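Local coordinates for protein IroE-like serine hydrolase (Shewanella oneidensis, PDB 3GFF) that probably hydrolyses ester bonds as a serine hydrolase of the esterase D family, related to the esterase IroE, at residues V45-D50 with P160-Y165; E153-D158 with G190-K195. All coordinates share one frame; numbering follows the deposited sequence.

Interaction 1. Residues V45-D50 with P160-Y165; sequences VVYLLD and PLFSAY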
ATOM      1  N   VAL A  45      13.189  -2.474  15.023  1.00 23.91           N
ATOM      2  CA  VAL A  45      12.562  -1.168  15.090  1.00 23.47           C
ATOM      3  C   VAL A  45      12.709  -0.505  13.739  1.00 24.42           C
ATOM      4  O   VAL A  45      13.823  -0.370  13.221  1.00 23.30           O
ATOM      5  CB  VAL A  45      13.175  -0.270  16.185  1.00 22.34           C
ATOM      6  CG1 VAL A  45      12.362   1.097  16.306  1.00 22.09           C
ATOM      7  CG2 VAL A  45      13.232  -1.004  17.533  1.00 19.98           C
ATOM      8  N   VAL A  46      11.576  -0.095  13.170  1.00 25.75           N
ATOM      9  CA  VAL A  46      11.571   0.601  11.879  1.00 24.61           C
ATOM     10  C   VAL A  46      11.282   2.060  12.189  1.00 23.98           C
ATOM     11  O   VAL A  46      10.194   2.441  12.642  1.00 22.61           O
ATOM     12  CB  VAL A  46      10.581  -0.028  10.834  1.00 24.38           C
ATOM     13  CG1 VAL A  46      10.570   0.775   9.559  1.00 24.85           C
ATOM     14  CG2 VAL A  46      11.005  -1.492  10.465  1.00 23.95           C
ATOM     15  N   TYR A  47      12.297   2.882  11.991  1.00 23.42           N
ATOM     16  CA  TYR A  47      12.161   4.338  12.201  1.00 24.15           C
ATOM     17  C   TYR A  47      11.732   5.020  10.909  1.00 24.14           C
ATOM     18  O   TYR A  47      12.425   4.908   9.918  1.00 26.61           O
ATOM     19  CB  TYR A  47      13.490   4.928  12.656  1.00 23.51           C
ATOM     20  CG  TYR A  47      13.893   4.589  14.089  1.00 23.20           C
ATOM     21  CD1 TYR A  47      14.587   3.426  14.368  1.00 23.62           C
ATOM     22  CD2 TYR A  47      13.659   5.476  15.137  1.00 23.04           C
ATOM     23  CE1 TYR A  47      15.003   3.134  15.620  1.00 22.54           C
ATOM     24  CE2 TYR A  47      14.056   5.191  16.411  1.00 22.54           C
ATOM     25  CZ  TYR A  47      14.729   4.008  16.650  1.00 23.33           C
ATOM     26  OH  TYR A  47      15.168   3.666  17.898  1.00 22.26           O
ATOM     27  N   LEU A  48      10.587   5.706  10.924  1.00 25.68           N
ATOM     28  CA  LEU A  48      10.076   6.412   9.750  1.00 24.95           C
ATOM     29  C   LEU A  48      10.236   7.942   9.935  1.00 25.66           C
ATOM     30  O   LEU A  48       9.719   8.507  10.909  1.00 23.89           O
ATOM     31  CB  LEU A  48       8.587   6.103   9.530  1.00 23.65           C
ATOM     32  CG  LEU A  48       8.133   4.633   9.549  1.00 22.68           C
ATOM     33  CD1 LEU A  48       6.615   4.603   9.472  1.00 20.49           C
ATOM     34  CD2 LEU A  48       8.804   3.779   8.379  1.00 20.59           C
ATOM     35  N   LEU A  49      10.970   8.580   9.014  1.00 24.84           N
ATOM     36  CA  LEU A  49      11.105  10.029   8.984  1.00 24.91           C
ATOM     37  C   LEU A  49       9.846  10.630   8.364  1.00 26.99           C
ATOM     38  O   LEU A  49       9.045   9.898   7.780  1.00 26.10           O
ATOM     39  CB  LEU A  49      12.334  10.439   8.182  1.00 23.97           C
ATOM     40  CG  LEU A  49      13.664   9.939   8.744  1.00 22.71           C
ATOM     41  CD1 LEU A  49      14.819  10.485   7.938  1.00 22.83           C
ATOM     42  CD2 LEU A  49      13.806  10.296  10.215  1.00 19.81           C
ATOM     43  N   ASP A  50       9.696  11.954   8.489  1.00 27.44           N
ATOM     44  CA  ASP A  50       8.509  12.686   8.032  1.00 27.17           C
ATOM     45  C   ASP A  50       7.258  12.082   8.606  1.00 27.51           C
ATOM     46  O   ASP A  50       6.259  11.949   7.908  1.00 28.03           O
ATOM     47  CB  ASP A  50       8.421  12.724   6.503  1.00 27.11           C
ATOM     48  CG  ASP A  50       9.421  13.645   5.904  1.00 26.85           C
ATOM     49  OD1 ASP A  50       9.541  14.780   6.446  1.00 27.57           O
ATOM     50  OD2 ASP A  50      10.079  13.246   4.929  1.00 22.69           O
ATOM     51  N   PRO A 160      26.461   3.623  13.724  1.00 23.73           N
ATOM     52  CA  PRO A 160      26.328   2.221  14.156  1.00 23.05           C
ATOM     53  C   PRO A 160      24.935   1.684  14.513  1.00 22.47           C
ATOM     54  O   PRO A 160      24.747   0.479  14.499  1.00 22.31           O
ATOM     55  CB  PRO A 160      27.315   2.136  15.341  1.00 23.69           C
ATOM     56  CG  PRO A 160      27.402   3.499  15.865  1.00 23.40           C
ATOM     57  CD  PRO A 160      27.204   4.436  14.714  1.00 24.01           C
ATOM     58  N   LEU A 161      23.983   2.569  14.804  1.00 23.25           N
ATOM     59  CA  LEU A 161      22.633   2.202  15.196  1.00 23.60           C
ATOM     60  C   LEU A 161      21.850   1.398  14.137  1.00 24.82           C
ATOM     61  O   LEU A 161      21.142   0.432  14.481  1.00 22.09           O
ATOM     62  CB  LEU A 161      21.817   3.475  15.479  1.00 22.90           C
ATOM     63  CG  LEU A 161      20.342   3.321  15.870  1.00 22.29           C
ATOM     64  CD1 LEU A 161      20.216   2.546  17.213  1.00 23.10           C
ATOM     65  CD2 LEU A 161      19.590   4.660  15.969  1.00 22.00           C
ATOM     66  N   PHE A 162      21.951   1.830  12.873  1.00 23.63           N
ATOM     67  CA  PHE A 162      21.131   1.263  11.806  1.00 24.84           C
ATOM     68  C   PHE A 162      21.884   0.234  10.953  1.00 23.95           C
ATOM     69  O   PHE A 162      23.013   0.470  10.596  1.00 23.63           O
ATOM     70  CB  PHE A 162      20.623   2.359  10.841  1.00 25.36           C
ATOM     71  CG  PHE A 162      19.819   3.446  11.482  1.00 25.69           C
ATOM     72  CD1 PHE A 162      18.531   3.215  11.907  1.00 26.08           C
ATOM     73  CD2 PHE A 162      20.332   4.732  11.610  1.00 27.12           C
ATOM     74  CE1 PHE A 162      17.760   4.244  12.482  1.00 26.71           C
ATOM     75  CE2 PHE A 162      19.565   5.766  12.189  1.00 26.20           C
ATOM     76  CZ  PHE A 162      18.285   5.507  12.619  1.00 26.33           C
ATOM     77  N   SER A 163      21.238  -0.889  10.624  1.00 24.63           N
ATOM     78  CA  SER A 163      21.836  -1.900   9.715  1.00 24.53           C
ATOM     79  C   SER A 163      21.256  -1.825   8.302  1.00 22.95           C
ATOM     80  O   SER A 163      21.859  -2.332   7.345  1.00 23.79           O
ATOM     81  CB  SER A 163      21.656  -3.321  10.255  1.00 24.64           C
ATOM     82  OG  SER A 163      20.301  -3.563  10.599  1.00 26.13           O
ATOM     83  N   ALA A 164      20.103  -1.195   8.177  1.00 22.92           N
ATOM     84  CA  ALA A 164      19.373  -1.151   6.898  1.00 23.60           C
ATOM     85  C   ALA A 164      18.751   0.188   6.688  1.00 24.72           C
ATOM     86  O   ALA A 164      18.189   0.795   7.627  1.00 27.46           O
ATOM     87  CB  ALA A 164      18.233  -2.246   6.856  1.00 21.34           C
ATOM     88  N   TYR A 165      18.761   0.605   5.432  1.00 25.53           N
ATOM     89  CA  TYR A 165      18.192   1.877   5.028  1.00 24.61           C
ATOM     90  C   TYR A 165      17.308   1.731   3.789  1.00 23.49           C
ATOM     91  O   TYR A 165      17.628   1.005   2.836  1.00 24.12           O
ATOM     92  CB  TYR A 165      19.315   2.866   4.688  1.00 24.44           C
ATOM     93  CG  TYR A 165      20.302   3.149   5.810  1.00 24.07           C
ATOM     94  CD1 TYR A 165      20.033   4.130   6.738  1.00 23.77           C
ATOM     95  CD2 TYR A 165      21.500   2.464   5.920  1.00 22.42           C
ATOM     96  CE1 TYR A 165      20.905   4.403   7.767  1.00 23.39           C
ATOM     97  CE2 TYR A 165      22.412   2.765   6.946  1.00 22.73           C
ATOM     98  CZ  TYR A 165      22.087   3.740   7.862  1.00 23.19           C
ATOM     99  OH  TYR A 165      22.895   4.103   8.911  1.00 23.76           O
TER
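Tyr47 and Phe162 make the one close contact, an offset edge-to-face aromatic pair. The edge of the Phe162 ring is directed at the face of Tyr47, with the centroids 5.8 Å apart and the planes at 88°. The closest approach, Tyr47 CD1 to Phe162 CE1 at 3.8 Å, lies near the plane of the phenylalanine ring. The CB of Tyr47 points toward 160-165, and with CG beside the backbone N and anti to the carbonyl carbon (chi1 -72°) the ring is set where Phe162 CE1 meets CD1.

Apolar packing completes the setting. Leu161 adds some burial, and its CD2 rests 3.7 Å above one face of the Phe162 ring, shifted toward its rim. Ala126 of helix 114-132 touches both Tyr47 and Leu161, while Leu141 of strand 138-144 touches Phe162.

No hydrogen bond joins the two segments, and the CA atoms of Tyr47 and Phe162 remain 9.5 Å apart. Phe162 lies in the loop just before strand 164-168; this strand and 43-48 flank 138-144 in the parallel part of a mixed sheet. The pairing thus rests on shape and the weak attraction of ring C-H groups for a pi face, a chemistry suited to the buried layer between sheet and helix in an alpha/beta-hydrolase fold.

Interaction 2. Residues E153-D158 with G190-K195; sequences EALRTD and GDFKQK
The ring of Phe192 has Gly190 O over one face, 4.3 Å above the plane and toward the rim, and it also forms a cation-pi pair with Arg186. Leu155 reaches it obliquely, its CG lying 3.8 Å from Phe192 CE1. The Glu153 carboxylate oxygens lie at the edge and in the plane of the Arg156 guanidinium; NE bonds OE1 at 2.9 Å and NH2 bonds OE2 at 3.2 Å, both on the syn sides but tilted out of the carboxylate plane.

Leu155 bridges two residues of 190-195. Its CG is anti to the backbone N (chi1 -171°), which turns the branch so that CD1 touches Lys195 CB at 3.8 Å as well as the ring. The lysine chain runs past it in the opposite direction, and Lys195 NZ donates to Phe162 O and to a water that donates to Asp158 O.

At the helix end, Glu153 O accepts from Thr157 N and, from the other face of its plane, from Thr157 OG1 (2.7 Å). Asp158, at positive phi, is the C-prime residue of a Schellman motif. In this alpha/beta-hydrolase fold, helix 146-156, following the probable nucleophile elbow at Ser145, ends over the loop into strand 195-201, beside edge strand 235-241, whose Leu235 touches Leu155, Phe192 and Lys195.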
ATOM      1  N   GLU A 153      23.258  10.041   4.616  1.00 22.79           N
ATOM      2  CA  GLU A 153      24.248  10.581   5.552  1.00 23.26           C
ATOM      3  C   GLU A 153      24.559   9.591   6.709  1.00 23.58           C
ATOM      4  O   GLU A 153      25.698   9.418   7.117  1.00 24.96           O
ATOM      5  CB  GLU A 153      23.767  11.944   6.045  1.00 23.50           C
ATOM      6  CG  GLU A 153      24.769  12.736   6.850  1.00 23.07           C
ATOM      7  CD  GLU A 153      26.012  13.131   6.064  1.00 23.48           C
ATOM      8  OE1 GLU A 153      26.121  12.832   4.839  1.00 23.93           O
ATOM      9  OE2 GLU A 153      26.884  13.727   6.683  1.00 22.41           O
ATOM     10  N   ALA A 154      23.541   8.900   7.196  1.00 24.67           N
ATOM     11  CA  ALA A 154      23.710   7.870   8.216  1.00 23.90           C
ATOM     12  C   ALA A 154      24.672   6.819   7.652  1.00 23.98           C
ATOM     13  O   ALA A 154      25.652   6.469   8.306  1.00 23.43           O
ATOM     14  CB  ALA A 154      22.343   7.246   8.594  1.00 22.65           C
ATOM     15  N   LEU A 155      24.409   6.357   6.425  1.00 24.45           N
ATOM     16  CA  LEU A 155      25.299   5.420   5.752  1.00 24.84           C
ATOM     17  C   LEU A 155      26.649   6.099   5.551  1.00 24.98           C
ATOM     18  O   LEU A 155      27.666   5.596   6.013  1.00 26.07           O
ATOM     19  CB  LEU A 155      24.691   4.904   4.423  1.00 25.21           C
ATOM     20  CG  LEU A 155      25.350   3.746   3.624  1.00 25.84           C
ATOM     21  CD1 LEU A 155      25.236   2.393   4.317  1.00 25.39           C
ATOM     22  CD2 LEU A 155      24.726   3.631   2.178  1.00 25.84           C
ATOM     23  N   ARG A 156      26.654   7.293   4.964  1.00 25.40           N
ATOM     24  CA  ARG A 156      27.911   7.988   4.686  1.00 25.03           C
ATOM     25  C   ARG A 156      28.837   8.147   5.897  1.00 25.80           C
ATOM     26  O   ARG A 156      30.073   8.025   5.761  1.00 27.35           O
ATOM     27  CB  ARG A 156      27.682   9.386   4.067  1.00 24.61           C
ATOM     28  CG  ARG A 156      28.957   9.937   3.393  1.00 24.73           C
ATOM     29  CD  ARG A 156      28.834  11.421   2.998  1.00 24.91           C
ATOM     30  NE  ARG A 156      28.897  12.265   4.183  1.00 25.44           N
ATOM     31  CZ  ARG A 156      30.014  12.728   4.743  1.00 25.74           C
ATOM     32  NH1 ARG A 156      31.208  12.484   4.216  1.00 26.54           N
ATOM     33  NH2 ARG A 156      29.934  13.481   5.835  1.00 25.71           N
ATOM     34  N   THR A 157      28.255   8.424   7.064  1.00 24.94           N
ATOM     35  CA  THR A 157      29.032   8.664   8.288  1.00 23.79           C
ATOM     36  C   THR A 157      29.109   7.468   9.271  1.00 23.80           C
ATOM     37  O   THR A 157      29.387   7.636  10.459  1.00 23.62           O
ATOM     38  CB  THR A 157      28.481   9.917   8.985  1.00 23.96           C
ATOM     39  OG1 THR A 157      27.109   9.707   9.343  1.00 22.75           O
ATOM     40  CG2 THR A 157      28.556  11.089   8.033  1.00 23.84           C
ATOM     41  N   ASP A 158      28.851   6.272   8.750  1.00 25.05           N
ATOM     42  CA  ASP A 158      28.971   5.000   9.465  1.00 25.03           C
ATOM     43  C   ASP A 158      28.240   4.910  10.806  1.00 25.02           C
ATOM     44  O   ASP A 158      28.726   4.276  11.720  1.00 23.51           O
ATOM     45  CB  ASP A 158      30.454   4.671   9.598  1.00 25.76           C
ATOM     46  CG  ASP A 158      31.158   4.694   8.241  1.00 25.85           C
ATOM     47  OD1 ASP A 158      30.441   4.837   7.241  1.00 26.52           O
ATOM     48  OD2 ASP A 158      32.393   4.576   8.170  1.00 25.76           O
ATOM     49  N   GLY A 190      34.112   2.361   0.173  1.00 26.02           N
ATOM     50  CA  GLY A 190      33.445   1.099   0.486  1.00 25.61           C
ATOM     51  C   GLY A 190      33.709   0.467   1.831  1.00 25.13           C
ATOM     52  O   GLY A 190      33.721   1.154   2.843  1.00 24.05           O
ATOM     53  N   ASP A 191      33.929  -0.849   1.826  1.00 25.15           N
ATOM     54  CA  ASP A 191      34.115  -1.642   3.047  1.00 23.90           C
ATOM     55  C   ASP A 191      33.089  -1.309   4.098  1.00 23.25           C
ATOM     56  O   ASP A 191      33.414  -1.010   5.238  1.00 22.10           O
ATOM     57  CB  ASP A 191      35.553  -1.522   3.598  1.00 25.42           C
ATOM     58  CG  ASP A 191      36.568  -2.117   2.675  1.00 25.82           C
ATOM     59  OD1 ASP A 191      36.173  -2.998   1.892  1.00 26.72           O
ATOM     60  OD2 ASP A 191      37.759  -1.715   2.723  1.00 28.19           O
ATOM     61  N   PHE A 192      31.817  -1.379   3.727  1.00 23.56           N
ATOM     62  CA  PHE A 192      30.756  -1.127   4.708  1.00 23.54           C
ATOM     63  C   PHE A 192      30.685  -2.261   5.721  1.00 24.10           C
ATOM     64  O   PHE A 192      31.039  -3.396   5.424  1.00 21.49           O
ATOM     65  CB  PHE A 192      29.416  -0.955   4.001  1.00 23.26           C
ATOM     66  CG  PHE A 192      29.349   0.279   3.190  1.00 22.61           C
ATOM     67  CD1 PHE A 192      28.998   1.477   3.781  1.00 23.00           C
ATOM     68  CD2 PHE A 192      29.664   0.260   1.857  1.00 22.49           C
ATOM     69  CE1 PHE A 192      28.920   2.640   3.041  1.00 23.15           C
ATOM     70  CE2 PHE A 192      29.610   1.418   1.099  1.00 22.65           C
ATOM     71  CZ  PHE A 192      29.225   2.614   1.700  1.00 23.47           C
ATOM     72  N   LYS A 193      30.221  -1.948   6.927  1.00 25.87           N
ATOM     73  CA  LYS A 193      30.172  -2.952   7.973  1.00 26.11           C
ATOM     74  C   LYS A 193      28.819  -3.681   8.003  1.00 25.77           C
ATOM     75  O   LYS A 193      27.997  -3.499   8.903  1.00 24.92           O
ATOM     76  CB  LYS A 193      30.589  -2.335   9.318  1.00 26.47           C
ATOM     77  CG  LYS A 193      32.092  -1.954   9.348  1.00 26.89           C
ATOM     78  CD  LYS A 193      32.554  -1.766  10.754  1.00 27.06           C
ATOM     79  CE  LYS A 193      34.048  -1.535  10.903  1.00 26.94           C
ATOM     80  NZ  LYS A 193      34.466  -0.244  10.416  1.00 26.28           N
ATOM     81  N   GLN A 194      28.637  -4.527   6.986  1.00 26.88           N
ATOM     82  CA  GLN A 194      27.425  -5.342   6.771  1.00 25.68           C
ATOM     83  C   GLN A 194      26.180  -4.477   6.805  1.00 25.32           C
ATOM     84  O   GLN A 194      25.313  -4.581   7.697  1.00 24.79           O
ATOM     85  CB  GLN A 194      27.332  -6.492   7.782  1.00 25.87           C
ATOM     86  CG  GLN A 194      28.468  -7.485   7.735  1.00 25.48           C
ATOM     87  CD  GLN A 194      28.793  -7.977   6.324  1.00 26.46           C
ATOM     88  OE1 GLN A 194      29.866  -7.668   5.794  1.00 27.26           O
ATOM     89  NE2 GLN A 194      27.889  -8.732   5.720  1.00 25.08           N
ATOM     90  N   LYS A 195      26.124  -3.591   5.820  1.00 24.47           N
ATOM     91  CA  LYS A 195      25.033  -2.670   5.681  1.00 23.98           C
ATOM     92  C   LYS A 195      24.146  -3.090   4.528  1.00 21.98           C
ATOM     93  O   LYS A 195      24.515  -3.953   3.722  1.00 22.28           O
ATOM     94  CB  LYS A 195      25.579  -1.260   5.478  1.00 23.65           C
ATOM     95  CG  LYS A 195      26.525  -0.798   6.593  1.00 23.42           C
ATOM     96  CD  LYS A 195      25.780  -0.578   7.894  1.00 22.62           C
ATOM     97  CE  LYS A 195      26.677  -0.118   8.997  1.00 22.85           C
ATOM     98  NZ  LYS A 195      25.900   0.248  10.200  1.00 20.73           N
TER
HETATM   99  O   HOH W   1      28.412   1.325  11.561  1.00 19.34           O

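In the fold
The two contacts illustrate how the chemistry of packing follows place in the fold. Interaction 1, whose centre lies about 5 Å from that of the chain, is purely apolar, linking strand 43-48 to the loop before strand 164-168. Interaction 2, its centre about 14 Å from that of the chain, keeps a buried apolar heart but has charged groups and a water bridge beside it, and it joins helix 146-156 to the loop before strand 195-201. The two centres are about 13 Å apart, and the segments alternate along the chain. They meet directly: the amine of interaction 2 reaches the backbone of 160-165, while Tyr165 OH packs on Ala154 CB (3.2 Å).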